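Local coordinates for protein beta-1,4-mannanase (Aplysia kurodai, PDB 3VUP) that probably hydrolyses internal beta-1,4-mannosidic linkages of mannan in the sea hare's digestive fluid, using a TIM-barrel glycoside hydrolase fold, at residues A210-D215 and K253-F258. Numbering follows the deposited sequence. Where two conformers were deposited one is given.
Sequences AIKTTD and KGVFDF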
ATOM      1  N   ALA A 210      -3.083 -14.534  -6.452  1.00  6.03           N
ATOM      2  CA  ALA A 210      -1.796 -15.074  -6.864  1.00  6.82           C
ATOM      3  C   ALA A 210      -0.789 -15.031  -5.718  1.00  6.79           C
ATOM      4  O   ALA A 210      -0.055 -15.995  -5.487  1.00  7.43           O
ATOM      5  CB  ALA A 210      -1.267 -14.312  -8.065  1.00  7.95           C
ATOM      6  N   ILE A 211      -0.757 -13.914  -5.000  1.00  6.38           N
ATOM      7  CA  ILE A 211       0.151 -13.780  -3.869  1.00  5.90           C
ATOM      8  C   ILE A 211      -0.122 -14.844  -2.808  1.00  6.19           C
ATOM      9  O   ILE A 211       0.789 -15.533  -2.351  1.00  6.52           O
ATOM     10  CB  ILE A 211       0.090 -12.363  -3.267  1.00  6.70           C
ATOM     11  CG1 ILE A 211       0.678 -11.347  -4.251  1.00  7.48           C
ATOM     12  CG2 ILE A 211       0.816 -12.308  -1.917  1.00  7.12           C
ATOM     13  CD1 ILE A 211       0.396  -9.923  -3.888  1.00  7.84           C
ATOM     14  N   LYS A 212      -1.386 -14.993  -2.431  1.00  5.63           N
ATOM     15  CA  LYS A 212      -1.733 -15.911  -1.351  1.00  6.56           C
ATOM     16  C   LYS A 212      -1.882 -17.381  -1.759  1.00  7.05           C
ATOM     17  O   LYS A 212      -2.101 -18.248  -0.911  1.00  9.31           O
ATOM     18  CB  LYS A 212      -2.908 -15.385  -0.539  1.00  6.78           C
ATOM     19  CG  LYS A 212      -2.480 -14.201   0.322  1.00  7.03           C
ATOM     20  CD  LYS A 212      -3.584 -13.675   1.225  1.00  6.93           C
ATOM     21  CE  LYS A 212      -4.573 -12.815   0.456  1.00  6.28           C
ATOM     22  NZ  LYS A 212      -5.608 -12.253   1.361  1.00  7.13           N
ATOM     23  N   THR A 213      -1.759 -17.660  -3.051  1.00  7.04           N
ATOM     24  CA  THR A 213      -1.585 -19.031  -3.522  0.63  7.87           C
ATOM     25  C   THR A 213      -0.103 -19.393  -3.435  1.00  7.42           C
ATOM     26  O   THR A 213       0.267 -20.500  -3.061  1.00 10.00           O
ATOM     27  CB  THR A 213      -2.048 -19.213  -4.991  0.63 10.11           C
ATOM     28  OG1 THR A 213      -3.414 -18.816  -5.133  0.63 11.62           O
ATOM     29  CG2 THR A 213      -1.918 -20.664  -5.422  0.63 10.45           C
ATOM     30  N   THR A 214       0.744 -18.432  -3.778  1.00  7.43           N
ATOM     31  CA  THR A 214       2.183 -18.650  -3.855  1.00  7.12           C
ATOM     32  C   THR A 214       2.854 -18.589  -2.481  1.00  6.41           C
ATOM     33  O   THR A 214       3.731 -19.400  -2.174  1.00  7.52           O
ATOM     34  CB  THR A 214       2.794 -17.627  -4.820  1.00  7.54           C
ATOM     35  OG1 THR A 214       2.175 -17.769  -6.102  1.00  9.98           O
ATOM     36  CG2 THR A 214       4.283 -17.835  -4.967  1.00  8.62           C
ATOM     37  N   ASP A 215       2.434 -17.623  -1.669  1.00  5.98           N
ATOM     38  CA  ASP A 215       2.887 -17.498  -0.288  1.00  6.43           C
ATOM     39  C   ASP A 215       1.645 -17.335   0.580  1.00  6.40           C
ATOM     40  O   ASP A 215       1.209 -16.211   0.854  1.00  6.31           O
ATOM     41  CB  ASP A 215       3.811 -16.292  -0.116  1.00  6.80           C
ATOM     42  CG  ASP A 215       4.364 -16.171   1.298  1.00  6.97           C
ATOM     43  OD1 ASP A 215       4.010 -17.006   2.167  1.00  7.53           O
ATOM     44  OD2 ASP A 215       5.153 -15.229   1.550  1.00  7.49           O
ATOM     45  N   LYS A 253      -9.213 -16.395  -2.865  1.00  7.43           N
ATOM     46  CA  LYS A 253      -8.303 -15.814  -1.892  1.00  7.92           C
ATOM     47  C   LYS A 253      -7.847 -14.406  -2.260  1.00  6.44           C
ATOM     48  O   LYS A 253      -7.013 -13.828  -1.562  1.00  6.88           O
ATOM     49  CB  LYS A 253      -7.128 -16.750  -1.606  1.00 10.78           C
ATOM     50  CG  LYS A 253      -7.572 -18.047  -0.935  1.00 13.35           C
ATOM     51  CD  LYS A 253      -6.584 -18.531   0.116  1.00 15.63           C
ATOM     52  CE  LYS A 253      -5.357 -19.146  -0.523  1.00 15.58           C
ATOM     53  NZ  LYS A 253      -4.500 -19.858   0.471  1.00 14.02           N
ATOM     54  N   GLY A 254      -8.434 -13.835  -3.311  1.00  5.84           N
ATOM     55  CA  GLY A 254      -8.044 -12.515  -3.769  1.00  5.69           C
ATOM     56  C   GLY A 254      -8.748 -11.397  -3.029  1.00  5.56           C
ATOM     57  O   GLY A 254      -9.486 -10.609  -3.625  1.00  6.66           O
ATOM     58  N   VAL A 255      -8.496 -11.331  -1.724  1.00  5.51           N
ATOM     59  CA  VAL A 255      -9.111 -10.346  -0.847  1.00  5.32           C
ATOM     60  C   VAL A 255      -8.021  -9.677  -0.024  1.00  5.17           C
ATOM     61  O   VAL A 255      -6.903 -10.179   0.068  1.00  5.91           O
ATOM     62  CB  VAL A 255     -10.177 -10.981   0.080  1.00  6.19           C
ATOM     63  CG1 VAL A 255     -11.207 -11.740  -0.744  1.00  7.66           C
ATOM     64  CG2 VAL A 255      -9.518 -11.893   1.107  1.00  7.61           C
ATOM     65  N   PHE A 256      -8.329  -8.520   0.548  1.00  5.03           N
ATOM     66  CA  PHE A 256      -7.376  -7.835   1.402  1.00  4.89           C
ATOM     67  C   PHE A 256      -7.423  -8.361   2.825  1.00  5.16           C
ATOM     68  O   PHE A 256      -8.486  -8.664   3.363  1.00  6.10           O
ATOM     69  CB  PHE A 256      -7.639  -6.331   1.373  1.00  4.89           C
ATOM     70  CG  PHE A 256      -7.447  -5.736   0.018  1.00  4.78           C
ATOM     71  CD1 PHE A 256      -6.257  -5.951  -0.667  1.00  6.01           C
ATOM     72  CD2 PHE A 256      -8.453  -5.013  -0.609  1.00  6.23           C
ATOM     73  CE1 PHE A 256      -6.063  -5.442  -1.932  1.00  6.13           C
ATOM     74  CE2 PHE A 256      -8.260  -4.503  -1.884  1.00  6.85           C
ATOM     75  CZ  PHE A 256      -7.071  -4.721  -2.547  1.00  6.04           C
ATOM     76  N   ASP A 257      -6.249  -8.474   3.431  1.00  4.94           N
ATOM     77  CA  ASP A 257      -6.141  -8.819   4.844  1.00  5.09           C
ATOM     78  C   ASP A 257      -6.321  -7.620   5.763  1.00  5.02           C
ATOM     79  O   ASP A 257      -6.783  -7.758   6.893  1.00  5.40           O
ATOM     80  CB  ASP A 257      -4.794  -9.477   5.111  1.00  5.83           C
ATOM     81  CG  ASP A 257      -4.648 -10.761   4.352  1.00  5.93           C
ATOM     82  OD1 ASP A 257      -5.167 -11.775   4.867  1.00  7.92           O
ATOM     83  OD2 ASP A 257      -4.063 -10.749   3.243  1.00  6.16           O
ATOM     84  N   PHE A 258      -5.933  -6.447   5.280  1.00  5.13           N
ATOM     85  CA  PHE A 258      -6.120  -5.226   6.040  1.00  5.00           C
ATOM     86  C   PHE A 258      -6.315  -4.089   5.077  1.00  4.48           C
ATOM     87  O   PHE A 258      -5.903  -4.154   3.915  1.00  4.91           O
ATOM     88  CB  PHE A 258      -4.977  -4.958   7.030  1.00  5.20           C
ATOM     89  CG  PHE A 258      -3.625  -4.681   6.412  1.00  5.03           C
ATOM     90  CD1 PHE A 258      -3.180  -3.374   6.220  1.00  5.39           C
ATOM     91  CD2 PHE A 258      -2.761  -5.723   6.121  1.00  5.61           C
ATOM     92  CE1 PHE A 258      -1.906  -3.116   5.726  1.00  5.72           C
ATOM     93  CE2 PHE A 258      -1.483  -5.473   5.632  1.00  6.10           C
ATOM     94  CZ  PHE A 258      -1.051  -4.168   5.441  1.00  6.10           C
TER
HETATM   95  O   HOH W   1      -7.261 -14.464   1.867  1.00 20.18           O
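In the helix layer of the TIM barrel, at the end where its strands begin, Lys212 near the end of helix 197-214 reaches Val255 and Asp257 in the loop that leads from helix 242-249 into barrel strand 259-262. Its chain turns about the CG-CD bond (chi3 -78°) and is otherwise extended beyond CB, which carries CE past Lys253 O at 3.3 Å and sets NZ down among three acceptors. The ammonium donates to Val255 O at 2.8 Å, arriving above the carbonyl plane, and forms a salt bridge with Asp257 OD2 at 2.9 Å, again from above the carboxylate plane (41° out of it). A water takes a third bond from NZ at 2.8 Å and is weakly tied to Lys253 O. Lys253 reaches across to the last turn of the helix, where its NZ makes a weak bond to Lys212 O at 3.2 Å. Asp257 OD2 also accepts from Val220 N, so the carboxylate links the lysine to strand 220-224. Cutting Lys212 back to an alanine would probably cost Asp257 this countercharge and Val255 O this donor. Three bonds match the ammonium's three N-H groups and are likely to restrict its rotation, while the nearby carboxylate probably favours its charged form.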